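Local structure of prohead core protein protease (5JBL) at residues 103-108 against 185-190; 28-33 against 158-163. The protein is a serine protease of the phage T4 prohead core that activates itself by autocleavage and then processes many prohead proteins after the motif L/I-X-E. The protein carries 3 engineered substitutions. All blocks are in the same frame, centred on the assembly; numbering follows the deposited sequence.

Interaction 1: 103-108 against 185-190; sequences NAPPRA and GVDAVW. Engineered in segment 103-108: Ala104 (natural residue His).
At the active site of this serine protease, the loop after strand 99-101 lies along the end of strand 181-189, with Asn103 and Ala104 against Asp187, Ala188 and Val189. Ala104 is engineered; the natural residue at this active-site position is histidine. Between the two segments the one direct hydrogen bond is Asn103 N to Ala188 O at 2.7 Å, and the backbone bonding of Ala188 continues to Glu101. Asp187 comes in beside Ala104: its OD2 is 3.5 Å from Ala104 CB, and 4.0 Å from CD of Pro105. The carboxylate is held from other directions, OD2 by a salt bridge to Arg161 and OD1 by the backbone N of Glu101. Val189 turns CG1 anti to its carbonyl carbon (chi1 -63°), which brings that methyl to 4.1 Å from Ala104 CB; Val189 also touches Ala159, the other engineered active-site position. A water ties the outer end together: it donates to Asn103 OD1 (2.6 Å) and accepts from Trp190 N (2.9 Å). The amide of Asn103 thus uses its oxygen within the chain, while ND2 binds Asp111 of a neighbouring subunit, and Trp190 NE1 also crosses the pentamer interface, to Gln97 O of that subunit. Loop and strand are therefore joined by one direct backbone bond and one water bridge, whereas Asp187, its oxygens bonded to Arg161 and Glu101, meets Ala104 by packing.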
loop_
_atom_site.group_PDB
_atom_site.type_symbol
_atom_site.label_atom_id
_atom_site.label_comp_id
_atom_site.label_asym_id
_atom_site.label_seq_id
_atom_site.Cartn_x
_atom_site.Cartn_y
_atom_site.Cartn_z
ATOM N N ASN C 103 1.335 11.427 11.248
ATOM C CA ASN C 103 2.761 11.782 11.304
ATOM C C ASN C 103 2.986 13.148 10.679
ATOM O O ASN C 103 2.404 13.454 9.631
ATOM C CB ASN C 103 3.654 10.756 10.592
ATOM C CG ASN C 103 3.644 9.414 11.274
ATOM O OD1 ASN C 103 3.577 9.337 12.499
ATOM N ND2 ASN C 103 3.700 8.343 10.483
ATOM N N ALA C 104 3.841 13.971 11.294
ATOM C CA ALA C 104 4.142 15.283 10.742
ATOM C C ALA C 104 5.382 15.158 9.863
ATOM O O ALA C 104 6.487 14.980 10.389
ATOM C CB ALA C 104 4.361 16.305 11.850
ATOM N N PRO C 105 5.253 15.251 8.547
ATOM C CA PRO C 105 6.404 15.073 7.663
ATOM C C PRO C 105 7.209 16.356 7.558
ATOM O O PRO C 105 6.714 17.447 7.890
ATOM C CB PRO C 105 5.744 14.714 6.325
ATOM C CG PRO C 105 4.463 15.498 6.347
ATOM C CD PRO C 105 4.001 15.481 7.799
ATOM N N PRO C 106 8.466 16.276 7.101
ATOM C CA PRO C 106 9.295 17.489 7.009
ATOM C C PRO C 106 8.995 18.323 5.767
ATOM O O PRO C 106 9.847 18.555 4.913
ATOM C CB PRO C 106 10.714 16.907 7.003
ATOM C CG PRO C 106 10.554 15.617 6.255
ATOM C CD PRO C 106 9.201 15.074 6.659
ATOM N N ARG C 107 7.744 18.736 5.624
ATOM C CA ARG C 107 7.379 19.610 4.521
ATOM C C ARG C 107 6.267 20.515 5.018
ATOM O O ARG C 107 5.605 20.217 6.013
ATOM C CB ARG C 107 7.004 18.834 3.253
ATOM C CG ARG C 107 6.176 17.619 3.475
ATOM C CD ARG C 107 5.946 16.819 2.177
ATOM N NE ARG C 107 5.391 15.515 2.532
ATOM C CZ ARG C 107 4.147 15.332 2.960
ATOM N NH1 ARG C 107 3.328 16.379 3.078
ATOM N NH2 ARG C 107 3.729 14.110 3.298
ATOM N N ALA C 108 6.110 21.658 4.358
ATOM C CA ALA C 108 5.141 22.658 4.801
ATOM C C ALA C 108 3.715 22.390 4.327
ATOM O O ALA C 108 2.767 22.863 4.967
ATOM C CB ALA C 108 5.577 24.042 4.326
ATOM N N GLY C 185 -2.662 23.068 10.367
ATOM C CA GLY C 185 -3.059 23.278 11.750
ATOM C C GLY C 185 -2.873 22.049 12.626
ATOM O O GLY C 185 -2.483 22.170 13.794
ATOM N N VAL C 186 -3.162 20.857 12.090
ATOM C CA VAL C 186 -3.103 19.612 12.859
ATOM C C VAL C 186 -2.646 18.453 11.976
ATOM O O VAL C 186 -3.265 18.164 10.951
ATOM C CB VAL C 186 -4.461 19.236 13.490
ATOM C CG1 VAL C 186 -4.384 17.786 14.042
ATOM C CG2 VAL C 186 -4.812 20.202 14.591
ATOM N N ASP C 187 -1.584 17.769 12.410
ATOM C CA ASP C 187 -1.284 16.390 12.056
ATOM C C ASP C 187 -1.478 15.528 13.300
ATOM O O ASP C 187 -1.131 15.947 14.411
ATOM C CB ASP C 187 0.169 16.209 11.582
ATOM C CG ASP C 187 0.468 16.900 10.275
ATOM O OD1 ASP C 187 -0.339 16.797 9.318
ATOM O OD2 ASP C 187 1.553 17.516 10.191
ATOM N N ALA C 188 -1.981 14.304 13.130
ATOM C CA ALA C 188 -2.022 13.383 14.259
ATOM C C ALA C 188 -0.672 12.693 14.402
ATOM O O ALA C 188 -0.107 12.191 13.421
ATOM C CB ALA C 188 -3.147 12.359 14.088
ATOM N N VAL C 189 -0.136 12.682 15.626
ATOM C CA VAL C 189 1.216 12.201 15.876
ATOM C C VAL C 189 1.246 11.371 17.146
ATOM O O VAL C 189 0.402 11.512 18.031
ATOM C CB VAL C 189 2.245 13.356 15.963
ATOM C CG1 VAL C 189 2.308 14.081 14.649
ATOM C CG2 VAL C 189 1.879 14.347 17.098
ATOM N N TRP C 190 2.246 10.500 17.230
ATOM C CA TRP C 190 2.469 9.723 18.438
ATOM C C TRP C 190 3.230 10.586 19.435
ATOM O O TRP C 190 4.306 11.106 19.117
ATOM C CB TRP C 190 3.235 8.442 18.117
ATOM C CG TRP C 190 3.464 7.618 19.331
ATOM C CD1 TRP C 190 2.566 6.798 19.951
ATOM C CD2 TRP C 190 4.660 7.558 20.103
ATOM N NE1 TRP C 190 3.134 6.212 21.042
ATOM C CE2 TRP C 190 4.420 6.669 21.169
ATOM C CE3 TRP C 190 5.912 8.167 19.998
ATOM C CZ2 TRP C 190 5.386 6.375 22.122
ATOM C CZ3 TRP C 190 6.871 7.873 20.942
ATOM C CH2 TRP C 190 6.604 6.982 21.990
HETATM O O HOH W 1 3.996 10.429 14.859
#

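Interaction 2: 28-33 against 158-163; sequences ETWGQP and VASRGL. Engineered in segment 158-163: Ala159 (natural residue Ser).
Glu28 and Thr29, the two residues flanking a probable autolytic cleavage site, pair antiparallel with Ser160 and Ala159 of strand 157-168. Glu28 and Ser160 form the hydrogen-bonded pair, Glu28 N to Ser160 O (3.0 Å) and Ser160 N to Glu28 O (2.9 Å), while Thr29 faces Ala159 in the non-hydrogen-bonded pair. Trp30 N to Val158 O and Val158 N to Gly31 O continue the backbone bonding, and a water bridges Val158 O and Gly31 N. The side chains sort by face. Beside Glu28, Ser160 places OG between its backbone N and carbonyl carbon (chi1 60°), where it accepts the indole N-H of Trp30: NE1 to OG is 2.8 Å, 170° at hydrogen, with OG close to the ring plane. Trp30 reaches it with CG anti to the carbonyl carbon (chi1 -60°), a turn that lays one indole face against Glu28 CB, 3.2 Å above the plane and offset toward the rim. The Glu28 chain bends at chi2 and carries its carboxylate away from Ser160: OE2 takes a salt bridge from Arg74 and a hydrogen bond with Tyr76, and OE1 bonds to Asn70 and Asn72. Farther along, Val158 points CG1 at CG of the Pro33 ring, 3.6 Å away. On the face shared by Thr29 and Ala159, the Ala159 methyl lies 3.1 Å from Glu28 O, which also receives a CA-H...O contact from Ala159 CA (2.9 Å). Ala159 is engineered at the active-site serine position. An N-terminal strand paired beside the catalytic position is typical of a substrate-like strand in a protease cleft and agrees with an N-terminus that blocks the catalytic centre.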
loop_
_atom_site.group_PDB
_atom_site.type_symbol
_atom_site.label_atom_id
_atom_site.label_comp_id
_atom_site.label_asym_id
_atom_site.label_seq_id
_atom_site.Cartn_x
_atom_site.Cartn_y
_atom_site.Cartn_z
ATOM N N GLU C 28 5.621 21.786 15.542
ATOM C CA GLU C 28 5.422 21.790 16.984
ATOM C C GLU C 28 4.505 20.648 17.370
ATOM O O GLU C 28 3.580 20.322 16.632
ATOM C CB GLU C 28 4.807 23.101 17.461
ATOM C CG GLU C 28 5.368 24.349 16.803
ATOM C CD GLU C 28 6.822 24.628 17.158
ATOM O OE1 GLU C 28 7.342 24.047 18.138
ATOM O OE2 GLU C 28 7.454 25.434 16.443
ATOM N N THR C 29 4.766 20.036 18.520
ATOM C CA THR C 29 3.809 19.130 19.134
ATOM C C THR C 29 3.106 19.856 20.278
ATOM O O THR C 29 3.716 20.659 20.992
ATOM C CB THR C 29 4.495 17.859 19.634
ATOM O OG1 THR C 29 5.545 18.217 20.546
ATOM C CG2 THR C 29 5.077 17.096 18.471
ATOM N N TRP C 30 1.809 19.599 20.425
ATOM C CA TRP C 30 0.994 20.329 21.387
ATOM C C TRP C 30 0.221 19.424 22.344
ATOM O O TRP C 30 -0.672 19.913 23.042
ATOM C CB TRP C 30 0.009 21.244 20.662
ATOM C CG TRP C 30 0.634 22.277 19.788
ATOM C CD1 TRP C 30 0.670 22.276 18.418
ATOM C CD2 TRP C 30 1.280 23.486 20.206
ATOM N NE1 TRP C 30 1.309 23.412 17.960
ATOM C CE2 TRP C 30 1.696 24.165 19.036
ATOM C CE3 TRP C 30 1.588 24.044 21.458
ATOM C CZ2 TRP C 30 2.372 25.384 19.079
ATOM C CZ3 TRP C 30 2.263 25.250 21.496
ATOM C CH2 TRP C 30 2.653 25.905 20.310
ATOM N N GLY C 31 0.508 18.131 22.386
ATOM C CA GLY C 31 -0.136 17.255 23.346
ATOM C C GLY C 31 -1.367 16.576 22.793
ATOM O O GLY C 31 -1.622 16.548 21.588
ATOM N N GLN C 32 -2.147 15.996 23.709
ATOM C CA GLN C 32 -3.312 15.208 23.321
ATOM C C GLN C 32 -4.563 16.039 23.524
ATOM O O GLN C 32 -4.820 16.484 24.657
ATOM C CB GLN C 32 -3.408 13.926 24.139
ATOM C CG GLN C 32 -2.292 12.920 23.914
ATOM C CD GLN C 32 -2.343 11.803 24.942
ATOM O OE1 GLN C 32 -2.332 12.072 26.136
ATOM N NE2 GLN C 32 -2.429 10.550 24.485
ATOM N N PRO C 33 -5.336 16.303 22.480
ATOM C CA PRO C 33 -6.599 17.020 22.677
ATOM C C PRO C 33 -7.544 16.195 23.537
ATOM O O PRO C 33 -7.632 14.971 23.403
ATOM C CB PRO C 33 -7.136 17.202 21.253
ATOM C CG PRO C 33 -6.009 16.945 20.350
ATOM C CD PRO C 33 -4.980 16.131 21.065
ATOM N N VAL C 158 -1.282 15.964 18.743
ATOM C CA VAL C 158 -1.398 16.764 17.532
ATOM C C VAL C 158 -0.115 17.560 17.348
ATOM O O VAL C 158 0.599 17.882 18.303
ATOM C CB VAL C 158 -2.633 17.696 17.515
ATOM C CG1 VAL C 158 -3.905 16.870 17.481
ATOM C CG2 VAL C 158 -2.614 18.682 18.714
ATOM N N ALA C 159 0.182 17.856 16.091
ATOM C CA ALA C 159 1.316 18.688 15.732
ATOM C C ALA C 159 0.857 19.708 14.712
ATOM O O ALA C 159 -0.022 19.421 13.891
ATOM C CB ALA C 159 2.473 17.857 15.125
ATOM N N SER C 160 1.478 20.886 14.745
ATOM C CA SER C 160 1.244 21.903 13.730
ATOM C C SER C 160 2.509 22.073 12.903
ATOM O O SER C 160 3.605 21.718 13.342
ATOM C CB SER C 160 0.822 23.248 14.355
ATOM O OG SER C 160 1.825 23.757 15.238
ATOM N N ARG C 161 2.335 22.588 11.684
ATOM C CA ARG C 161 3.426 22.930 10.780
ATOM C C ARG C 161 3.321 24.389 10.350
ATOM O O ARG C 161 2.225 24.904 10.112
ATOM C CB ARG C 161 3.427 22.030 9.532
ATOM C CG ARG C 161 3.678 20.558 9.797
ATOM C CD ARG C 161 3.817 19.802 8.487
ATOM N NE ARG C 161 2.649 18.987 8.206
ATOM C CZ ARG C 161 2.324 18.521 7.009
ATOM N NH1 ARG C 161 3.071 18.811 5.950
ATOM N NH2 ARG C 161 1.242 17.766 6.876
ATOM N N GLY C 162 4.458 25.061 10.235
ATOM C CA GLY C 162 4.403 26.434 9.780
ATOM C C GLY C 162 5.763 26.876 9.294
ATOM O O GLY C 162 6.737 26.120 9.342
ATOM N N LEU C 163 5.823 28.129 8.838
ATOM C CA LEU C 163 7.042 28.725 8.318
ATOM C C LEU C 163 7.345 29.996 9.093
ATOM O O LEU C 163 6.485 30.874 9.209
ATOM C CB LEU C 163 6.917 29.046 6.823
ATOM C CG LEU C 163 6.676 27.847 5.904
ATOM C CD1 LEU C 163 6.256 28.313 4.518
ATOM C CD2 LEU C 163 7.919 26.966 5.834
HETATM O O HOH W 2 1.844 16.247 20.143
#

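Interactions 1 and 2 meet in one mixed sheet, where strand 157-168 lies between strand 24-29 and strand 181-189, and their centres are about 7 Å apart. Interaction 2 is buried and is built mainly of regular strand pairing, with an indole-to-hydroxyl bond and valine-proline packing added. Interaction 1 is partly buried, smaller in area, and joins a loop to a strand near the subunit interface. The two are joined through strand 157-168: Asp187 N probably bonds to Ala159 O at 2.7 Å, beside the Arg161 salt bridge. The side chains of both engineered active-site positions, Ala104 and Ala159, are about 4 Å apart.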